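Local atomic coordinates of regulator of nonsense transcripts 2 (Homo sapiens, PDB entry 4CEM), a protein that takes part in nonsense-mediated mRNA decay as the factor UPF2, its first MIF4G domain being an all-helical module. Residues Ser30-Ala35 and Phe113-Ala118; Lys61-Thr66 and Val90-Glu95. All blocks are in the same frame, centred on the assembly; numbering follows the deposited sequence.

Contact 1: Ser30-Ala35 and Phe113-Ala118; sequences SKNQNA and FHQRYA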
ATOM      1  N   SER A  30     -16.195   2.238 -12.062  1.00 39.39           N
ATOM      2  CA  SER A  30     -17.232   2.542 -13.041  1.00 40.95           C
ATOM      3  C   SER A  30     -17.784   3.955 -12.836  1.00 42.13           C
ATOM      4  O   SER A  30     -17.820   4.753 -13.774  1.00 41.25           O
ATOM      5  CB  SER A  30     -18.355   1.513 -12.956  1.00 41.82           C
ATOM      6  OG  SER A  30     -19.278   1.687 -14.012  1.00 43.97           O
ATOM      7  N   LYS A  31     -18.196   4.256 -11.605  1.00 42.86           N
ATOM      8  CA  LYS A  31     -18.723   5.585 -11.257  1.00 43.88           C
ATOM      9  C   LYS A  31     -17.726   6.705 -11.490  1.00 41.45           C
ATOM     10  O   LYS A  31     -18.088   7.768 -12.000  1.00 41.46           O
ATOM     11  CB  LYS A  31     -19.185   5.647  -9.790  1.00 46.66           C
ATOM     12  CG  LYS A  31     -20.696   5.612  -9.629  1.00 51.02           C
ATOM     13  CD  LYS A  31     -21.145   6.189  -8.292  1.00 55.78           C
ATOM     14  CE  LYS A  31     -22.484   6.918  -8.419  1.00 56.90           C
ATOM     15  NZ  LYS A  31     -22.888   7.559  -7.133  1.00 59.45           N
ATOM     16  N   ASN A  32     -16.479   6.480 -11.090  1.00 38.06           N
ATOM     17  CA  ASN A  32     -15.469   7.521 -11.178  1.00 35.75           C
ATOM     18  C   ASN A  32     -15.085   7.846 -12.617  1.00 37.14           C
ATOM     19  O   ASN A  32     -15.017   9.013 -12.990  1.00 40.36           O
ATOM     20  CB  ASN A  32     -14.244   7.137 -10.363  1.00 33.83           C
ATOM     21  CG  ASN A  32     -14.480   7.264  -8.880  1.00 32.45           C
ATOM     22  OD1 ASN A  32     -15.288   8.080  -8.443  1.00 32.54           O
ATOM     23  ND2 ASN A  32     -13.777   6.465  -8.095  1.00 31.13           N
ATOM     24  N   GLN A  33     -14.861   6.823 -13.428  1.00 36.13           N
ATOM     25  CA  GLN A  33     -14.545   7.039 -14.834  1.00 35.84           C
ATOM     26  C   GLN A  33     -15.699   7.713 -15.565  1.00 36.31           C
ATOM     27  O   GLN A  33     -15.473   8.510 -16.477  1.00 36.11           O
ATOM     28  CB  GLN A  33     -14.206   5.717 -15.516  1.00 36.03           C
ATOM     29  CG  GLN A  33     -12.930   5.085 -15.004  1.00 35.36           C
ATOM     30  CD  GLN A  33     -12.500   3.891 -15.827  1.00 35.69           C
ATOM     31  OE1 GLN A  33     -13.327   3.165 -16.377  1.00 36.77           O
ATOM     32  NE2 GLN A  33     -11.195   3.683 -15.917  1.00 35.12           N
ATOM     33  N   ASN A  34     -16.930   7.409 -15.157  1.00 37.09           N
ATOM     34  CA  ASN A  34     -18.123   7.979 -15.796  1.00 37.85           C
ATOM     35  C   ASN A  34     -18.544   9.351 -15.243  1.00 39.29           C
ATOM     36  O   ASN A  34     -19.479   9.954 -15.743  1.00 40.35           O
ATOM     37  CB  ASN A  34     -19.291   7.000 -15.679  1.00 37.78           C
ATOM     38  CG  ASN A  34     -20.249   7.091 -16.849  1.00 38.71           C
ATOM     39  OD1 ASN A  34     -19.844   6.961 -18.003  1.00 42.34           O
ATOM     40  ND2 ASN A  34     -21.524   7.291 -16.560  1.00 37.18           N
ATOM     41  N   ALA A  35     -17.835   9.846 -14.232  1.00 42.44           N
ATOM     42  CA  ALA A  35     -18.170  11.110 -13.556  1.00 45.00           C
ATOM     43  C   ALA A  35     -18.361  12.348 -14.448  1.00 47.35           C
ATOM     44  O   ALA A  35     -19.312  13.107 -14.251  1.00 50.07           O
ATOM     45  CB  ALA A  35     -17.119  11.417 -12.494  1.00 44.10           C
ATOM     46  N   PHE A 113     -15.819  13.652  -3.897  1.00 36.05           N
ATOM     47  CA  PHE A 113     -15.180  14.877  -4.402  1.00 36.11           C
ATOM     48  C   PHE A 113     -15.029  14.803  -5.910  1.00 34.96           C
ATOM     49  O   PHE A 113     -15.495  15.672  -6.638  1.00 33.38           O
ATOM     50  CB  PHE A 113     -13.793  15.079  -3.776  1.00 36.70           C
ATOM     51  CG  PHE A 113     -13.796  15.928  -2.533  1.00 37.78           C
ATOM     52  CD1 PHE A 113     -13.881  17.314  -2.626  1.00 38.50           C
ATOM     53  CD2 PHE A 113     -13.704  15.350  -1.276  1.00 38.10           C
ATOM     54  CE1 PHE A 113     -13.875  18.104  -1.490  1.00 38.30           C
ATOM     55  CE2 PHE A 113     -13.700  16.135  -0.134  1.00 38.85           C
ATOM     56  CZ  PHE A 113     -13.786  17.514  -0.241  1.00 39.31           C
ATOM     57  N   HIS A 114     -14.375  13.741  -6.365  1.00 36.18           N
ATOM     58  CA  HIS A 114     -14.119  13.541  -7.784  1.00 36.25           C
ATOM     59  C   HIS A 114     -15.373  13.575  -8.595  1.00 36.40           C
ATOM     60  O   HIS A 114     -15.394  14.180  -9.652  1.00 36.83           O
ATOM     61  CB  HIS A 114     -13.408  12.219  -8.006  1.00 36.49           C
ATOM     62  CG  HIS A 114     -13.241  11.858  -9.461  1.00 37.08           C
ATOM     63  ND1 HIS A 114     -12.496  12.590 -10.304  1.00 36.51           N
ATOM     64  CD2 HIS A 114     -13.756  10.796 -10.207  1.00 36.30           C
ATOM     65  CE1 HIS A 114     -12.532  12.031 -11.528  1.00 38.13           C
ATOM     66  NE2 HIS A 114     -13.307  10.931 -11.462  1.00 37.72           N
ATOM     67  N   GLN A 115     -16.436  12.943  -8.099  1.00 37.48           N
ATOM     68  CA  GLN A 115     -17.697  12.857  -8.842  1.00 38.00           C
ATOM     69  C   GLN A 115     -18.455  14.185  -8.871  1.00 37.86           C
ATOM     70  O   GLN A 115     -19.301  14.397  -9.745  1.00 39.36           O
ATOM     71  CB  GLN A 115     -18.595  11.738  -8.294  1.00 38.00           C
ATOM     72  CG  GLN A 115     -18.111  10.332  -8.633  1.00 39.65           C
ATOM     73  CD  GLN A 115     -18.714   9.255  -7.737  1.00 40.71           C
ATOM     74  OE1 GLN A 115     -19.906   9.272  -7.444  1.00 42.35           O
ATOM     75  NE2 GLN A 115     -17.891   8.306  -7.312  1.00 40.83           N
ATOM     76  N   ARG A 116     -18.165  15.073  -7.926  1.00 37.31           N
ATOM     77  CA  ARG A 116     -18.823  16.373  -7.891  1.00 38.32           C
ATOM     78  C   ARG A 116     -17.998  17.493  -8.537  1.00 37.21           C
ATOM     79  O   ARG A 116     -18.574  18.359  -9.187  1.00 34.50           O
ATOM     80  CB  ARG A 116     -19.175  16.751  -6.457  1.00 39.46           C
ATOM     81  CG  ARG A 116     -20.114  17.941  -6.365  1.00 40.46           C
ATOM     82  CD  ARG A 116     -20.769  18.022  -5.001  1.00 42.13           C
ATOM     83  NE  ARG A 116     -21.917  17.126  -4.877  1.00 42.42           N
ATOM     84  CZ  ARG A 116     -22.690  17.043  -3.795  1.00 44.61           C
ATOM     85  NH1 ARG A 116     -22.448  17.796  -2.721  1.00 45.69           N
ATOM     86  NH2 ARG A 116     -23.716  16.202  -3.778  1.00 45.75           N
ATOM     87  N   TYR A 117     -16.672  17.450  -8.371  1.00 36.99           N
ATOM     88  CA  TYR A 117     -15.774  18.547  -8.758  1.00 38.91           C
ATOM     89  C   TYR A 117     -14.658  18.153  -9.735  1.00 38.36           C
ATOM     90  O   TYR A 117     -13.760  17.383  -9.391  1.00 38.13           O
ATOM     91  CB  TYR A 117     -15.113  19.128  -7.508  1.00 40.84           C
ATOM     92  CG  TYR A 117     -16.085  19.538  -6.428  1.00 42.92           C
ATOM     93  CD1 TYR A 117     -16.755  20.757  -6.493  1.00 43.69           C
ATOM     94  CD2 TYR A 117     -16.317  18.724  -5.328  1.00 42.60           C
ATOM     95  CE1 TYR A 117     -17.637  21.144  -5.498  1.00 43.49           C
ATOM     96  CE2 TYR A 117     -17.199  19.109  -4.331  1.00 42.93           C
ATOM     97  CZ  TYR A 117     -17.853  20.317  -4.425  1.00 42.26           C
ATOM     98  OH  TYR A 117     -18.726  20.698  -3.447  1.00 43.14           O
ATOM     99  N   ALA A 118     -14.695  18.734 -10.933  1.00 38.64           N
ATOM    100  CA  ALA A 118     -13.664  18.521 -11.956  1.00 38.07           C
ATOM    101  C   ALA A 118     -12.246  18.871 -11.506  1.00 38.83           C
ATOM    102  O   ALA A 118     -11.292  18.251 -11.959  1.00 43.12           O
ATOM    103  CB  ALA A 118     -14.015  19.290 -13.221  1.00 36.08           C
TER

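Contact 2: Lys61-Thr66 and Val90-Glu95; sequences KLKTIT and VASIVE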
ATOM      1  N   LYS A  61     -11.701  18.573   9.388  1.00 46.34           N
ATOM      2  CA  LYS A  61     -12.093  17.192   9.700  1.00 45.16           C
ATOM      3  C   LYS A  61     -11.447  16.196   8.757  1.00 44.15           C
ATOM      4  O   LYS A  61     -11.091  15.092   9.166  1.00 44.29           O
ATOM      5  CB  LYS A  61     -13.612  17.027   9.649  1.00 46.84           C
ATOM      6  CG  LYS A  61     -14.295  17.327  10.968  1.00 46.03           C
ATOM      7  CD  LYS A  61     -15.735  17.747  10.767  1.00 47.46           C
ATOM      8  CE  LYS A  61     -16.371  18.170  12.082  1.00 50.02           C
ATOM      9  NZ  LYS A  61     -16.988  19.529  11.986  1.00 51.54           N
ATOM     10  N   LEU A  62     -11.269  16.597   7.503  1.00 43.59           N
ATOM     11  CA  LEU A  62     -10.596  15.750   6.519  1.00 44.14           C
ATOM     12  C   LEU A  62      -9.144  15.392   6.876  1.00 46.13           C
ATOM     13  O   LEU A  62      -8.537  14.535   6.223  1.00 47.79           O
ATOM     14  CB  LEU A  62     -10.632  16.405   5.132  1.00 43.32           C
ATOM     15  CG  LEU A  62     -11.966  16.353   4.384  1.00 43.25           C
ATOM     16  CD1 LEU A  62     -11.950  17.238   3.137  1.00 39.85           C
ATOM     17  CD2 LEU A  62     -12.308  14.908   4.034  1.00 41.55           C
ATOM     18  N   LYS A  63      -8.573  16.045   7.882  1.00 46.52           N
ATOM     19  CA  LYS A  63      -7.209  15.719   8.294  1.00 47.55           C
ATOM     20  C   LYS A  63      -7.145  14.456   9.128  1.00 45.44           C
ATOM     21  O   LYS A  63      -6.094  13.845   9.212  1.00 50.42           O
ATOM     22  CB  LYS A  63      -6.570  16.891   9.041  1.00 51.53           C
ATOM     23  CG  LYS A  63      -6.347  18.090   8.133  1.00 53.72           C
ATOM     24  CD  LYS A  63      -5.576  19.218   8.801  1.00 56.72           C
ATOM     25  CE  LYS A  63      -4.842  20.057   7.753  1.00 60.09           C
ATOM     26  NZ  LYS A  63      -4.840  21.508   8.079  1.00 61.64           N
ATOM     27  N   THR A  64      -8.268  14.053   9.716  1.00 44.01           N
ATOM     28  CA  THR A  64      -8.335  12.853  10.551  1.00 43.70           C
ATOM     29  C   THR A  64      -9.451  11.923  10.069  1.00 44.95           C
ATOM     30  O   THR A  64     -10.382  11.604  10.815  1.00 44.34           O
ATOM     31  CB  THR A  64      -8.605  13.243  12.014  1.00 44.80           C
ATOM     32  OG1 THR A  64      -9.801  14.036  12.083  1.00 43.76           O
ATOM     33  CG2 THR A  64      -7.433  14.039  12.583  1.00 43.16           C
ATOM     34  N   ILE A  65      -9.367  11.500   8.812  1.00 45.77           N
ATOM     35  CA  ILE A  65     -10.413  10.672   8.227  1.00 43.65           C
ATOM     36  C   ILE A  65     -10.409   9.308   8.894  1.00 41.87           C
ATOM     37  O   ILE A  65      -9.367   8.704   9.082  1.00 41.45           O
ATOM     38  CB  ILE A  65     -10.247  10.503   6.706  1.00 43.85           C
ATOM     39  CG1 ILE A  65     -10.524  11.830   6.002  1.00 43.71           C
ATOM     40  CG2 ILE A  65     -11.199   9.433   6.179  1.00 43.78           C
ATOM     41  CD1 ILE A  65     -10.156  11.829   4.529  1.00 43.23           C
ATOM     42  N   THR A  66     -11.596   8.830   9.228  1.00 42.70           N
ATOM     43  CA  THR A  66     -11.758   7.632  10.024  1.00 42.04           C
ATOM     44  C   THR A  66     -12.984   6.856   9.575  1.00 41.25           C
ATOM     45  O   THR A  66     -13.990   7.452   9.222  1.00 39.47           O
ATOM     46  CB  THR A  66     -11.880   8.035  11.489  1.00 42.38           C
ATOM     47  OG1 THR A  66     -10.570   8.056  12.056  1.00 42.66           O
ATOM     48  CG2 THR A  66     -12.758   7.089  12.258  1.00 42.51           C
ATOM     49  N   VAL A  90      -7.797  18.893  -0.598  1.00 43.94           N
ATOM     50  CA  VAL A  90      -6.790  17.976  -1.111  1.00 43.82           C
ATOM     51  C   VAL A  90      -5.597  17.887  -0.152  1.00 44.94           C
ATOM     52  O   VAL A  90      -5.106  16.796   0.136  1.00 46.40           O
ATOM     53  CB  VAL A  90      -6.329  18.401  -2.517  1.00 44.67           C
ATOM     54  CG1 VAL A  90      -5.044  17.691  -2.905  1.00 45.28           C
ATOM     55  CG2 VAL A  90      -7.426  18.125  -3.536  1.00 43.85           C
ATOM     56  N   ALA A  91      -5.154  19.033   0.362  1.00 45.93           N
ATOM     57  CA  ALA A  91      -4.007  19.084   1.276  1.00 43.57           C
ATOM     58  C   ALA A  91      -4.263  18.309   2.568  1.00 42.18           C
ATOM     59  O   ALA A  91      -3.402  17.558   3.020  1.00 42.08           O
ATOM     60  CB  ALA A  91      -3.638  20.528   1.585  1.00 42.22           C
ATOM     61  N   SER A  92      -5.441  18.494   3.162  1.00 41.73           N
ATOM     62  CA  SER A  92      -5.841  17.724   4.348  1.00 41.74           C
ATOM     63  C   SER A  92      -5.787  16.220   4.069  1.00 41.56           C
ATOM     64  O   SER A  92      -5.218  15.455   4.836  1.00 43.24           O
ATOM     65  CB  SER A  92      -7.254  18.111   4.785  1.00 41.96           C
ATOM     66  OG  SER A  92      -7.318  19.474   5.169  1.00 42.56           O
ATOM     67  N   ILE A  93      -6.369  15.814   2.946  1.00 42.54           N
ATOM     68  CA  ILE A  93      -6.413  14.407   2.536  1.00 41.75           C
ATOM     69  C   ILE A  93      -5.010  13.808   2.376  1.00 43.13           C
ATOM     70  O   ILE A  93      -4.757  12.702   2.841  1.00 44.04           O
ATOM     71  CB  ILE A  93      -7.220  14.234   1.222  1.00 40.20           C
ATOM     72  CG1 ILE A  93      -8.710  14.497   1.470  1.00 38.40           C
ATOM     73  CG2 ILE A  93      -7.024  12.845   0.633  1.00 39.52           C
ATOM     74  CD1 ILE A  93      -9.516  14.708   0.209  1.00 36.87           C
ATOM     75  N   VAL A  94      -4.097  14.527   1.735  1.00 43.67           N
ATOM     76  CA  VAL A  94      -2.749  13.992   1.530  1.00 45.91           C
ATOM     77  C   VAL A  94      -1.939  13.898   2.831  1.00 47.73           C
ATOM     78  O   VAL A  94      -1.175  12.951   3.022  1.00 48.54           O
ATOM     79  CB  VAL A  94      -1.965  14.806   0.485  1.00 45.43           C
ATOM     80  CG1 VAL A  94      -0.539  14.286   0.366  1.00 43.84           C
ATOM     81  CG2 VAL A  94      -2.672  14.752  -0.861  1.00 44.69           C
ATOM     82  N   GLU A  95      -2.115  14.861   3.729  1.00 51.89           N
ATOM     83  CA  GLU A  95      -1.360  14.885   4.990  1.00 54.87           C
ATOM     84  C   GLU A  95      -1.944  13.951   6.054  1.00 53.15           C
ATOM     85  O   GLU A  95      -1.209  13.418   6.874  1.00 52.05           O
ATOM     86  CB  GLU A  95      -1.295  16.313   5.536  1.00 59.58           C
ATOM     87  CG  GLU A  95      -0.503  17.279   4.650  1.00 62.67           C
ATOM     88  CD  GLU A  95      -0.982  18.730   4.731  1.00 65.21           C
ATOM     89  OE1 GLU A  95      -1.975  19.017   5.451  1.00 68.44           O
ATOM     90  OE2 GLU A  95      -0.363  19.590   4.056  1.00 65.25           O
TER

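Contact 1: Ser30-Ala35 and Phe113-Ala118
H114 (chi1 173°) points its imidazole away from its own backbone N, toward the end of helix 6-33, while Q115, whose CG is turned beside its own backbone N and whose chain then runs extended, reaches N32 and K31. The contact ties the end of helix 6-33 to the last turn of helix 103-116, a helix of the MIF4G domain, through one backbone carbonyl and a pair of side-chain amides. NE2 of H114 donates to the backbone O of N32 at 3.0 Å, a bent bond in which the acceptor lies near the ring plane but the donor stands above the carbonyl plane. That oxygen also accepts from the backbone N of A35, which comes from the opposite face. The N32 amide is held at both ends: OD1 takes the bond from Q115, and ND2 donates to S111 OG and V159 O, so the buried group is fixed in rotation. A35 CB packs 4.0 Å from Q115 CA. The K31 and Q115 side chains cross at about a right angle, K31 NZ making a weak bond to Q115 OE1. Q115 NE2 reaches N32 OD1 at 2.8 Å with an angle of 164° at the hydrogen, the two amide planes 55° apart.

Contact 2: Lys61-Thr66 and Val90-Glu95
K63 lays the aliphatic part of its chain over S92, its CG 3.4 Å from S92 OG and 3.5 Å from S92 CB. The hydroxyl itself is engaged elsewhere: turned beside the backbone N of S92 (chi1 -63°), OG hydrogen-bonds to the carbonyl O of V59, and K63 meets it with carbon atoms. Farther out, K63 and E95 lie side by side and point the same way, with CE of K63 3.8 Å from OE1 of E95. Their charged ends stay 4.6 Å apart, NZ to OE1, near enough for a probable mild attraction but not in contact. In the MIF4G domain, an array of HEAT-like antiparallel helices, the loop leaving helix 52-61 lies against helix 86-95; the CA atoms of K63 and S92 are the nearest across the contact, 4.6 Å apart. On the inner flank L62 sets its CB against S92 CB at 3.8 Å and brings CD2 to I93 CG1. CD1 of I65 meets the same I93 CG1 at 4.3 Å, so that one methylene is touched by two branched side chains. Helix 103-116 backs this apolar patch, with L109 touching both L62 and I65, and C105 adding to the cover of I65.

Both contacts are largely buried, yet they illustrate two ways of joining parts of a helical fold. Contact 1, about 23 Å from the centre of the chain, links segments 78 residues apart and relies on directed polar bonds where helix 6-33 ends beside helix 103-116. Contact 2, about 17 Å from that centre, joins parts only 24 residues apart and depends on apolar packing, with a lysine and a glutamate at its exposed edge. Helix 103-116 connects the two: it forms one side of contact 1 and also borders contact 2, where F113 CZ touches L62 CD1 at 3.9 Å although the contact centres lie about 19 Å apart.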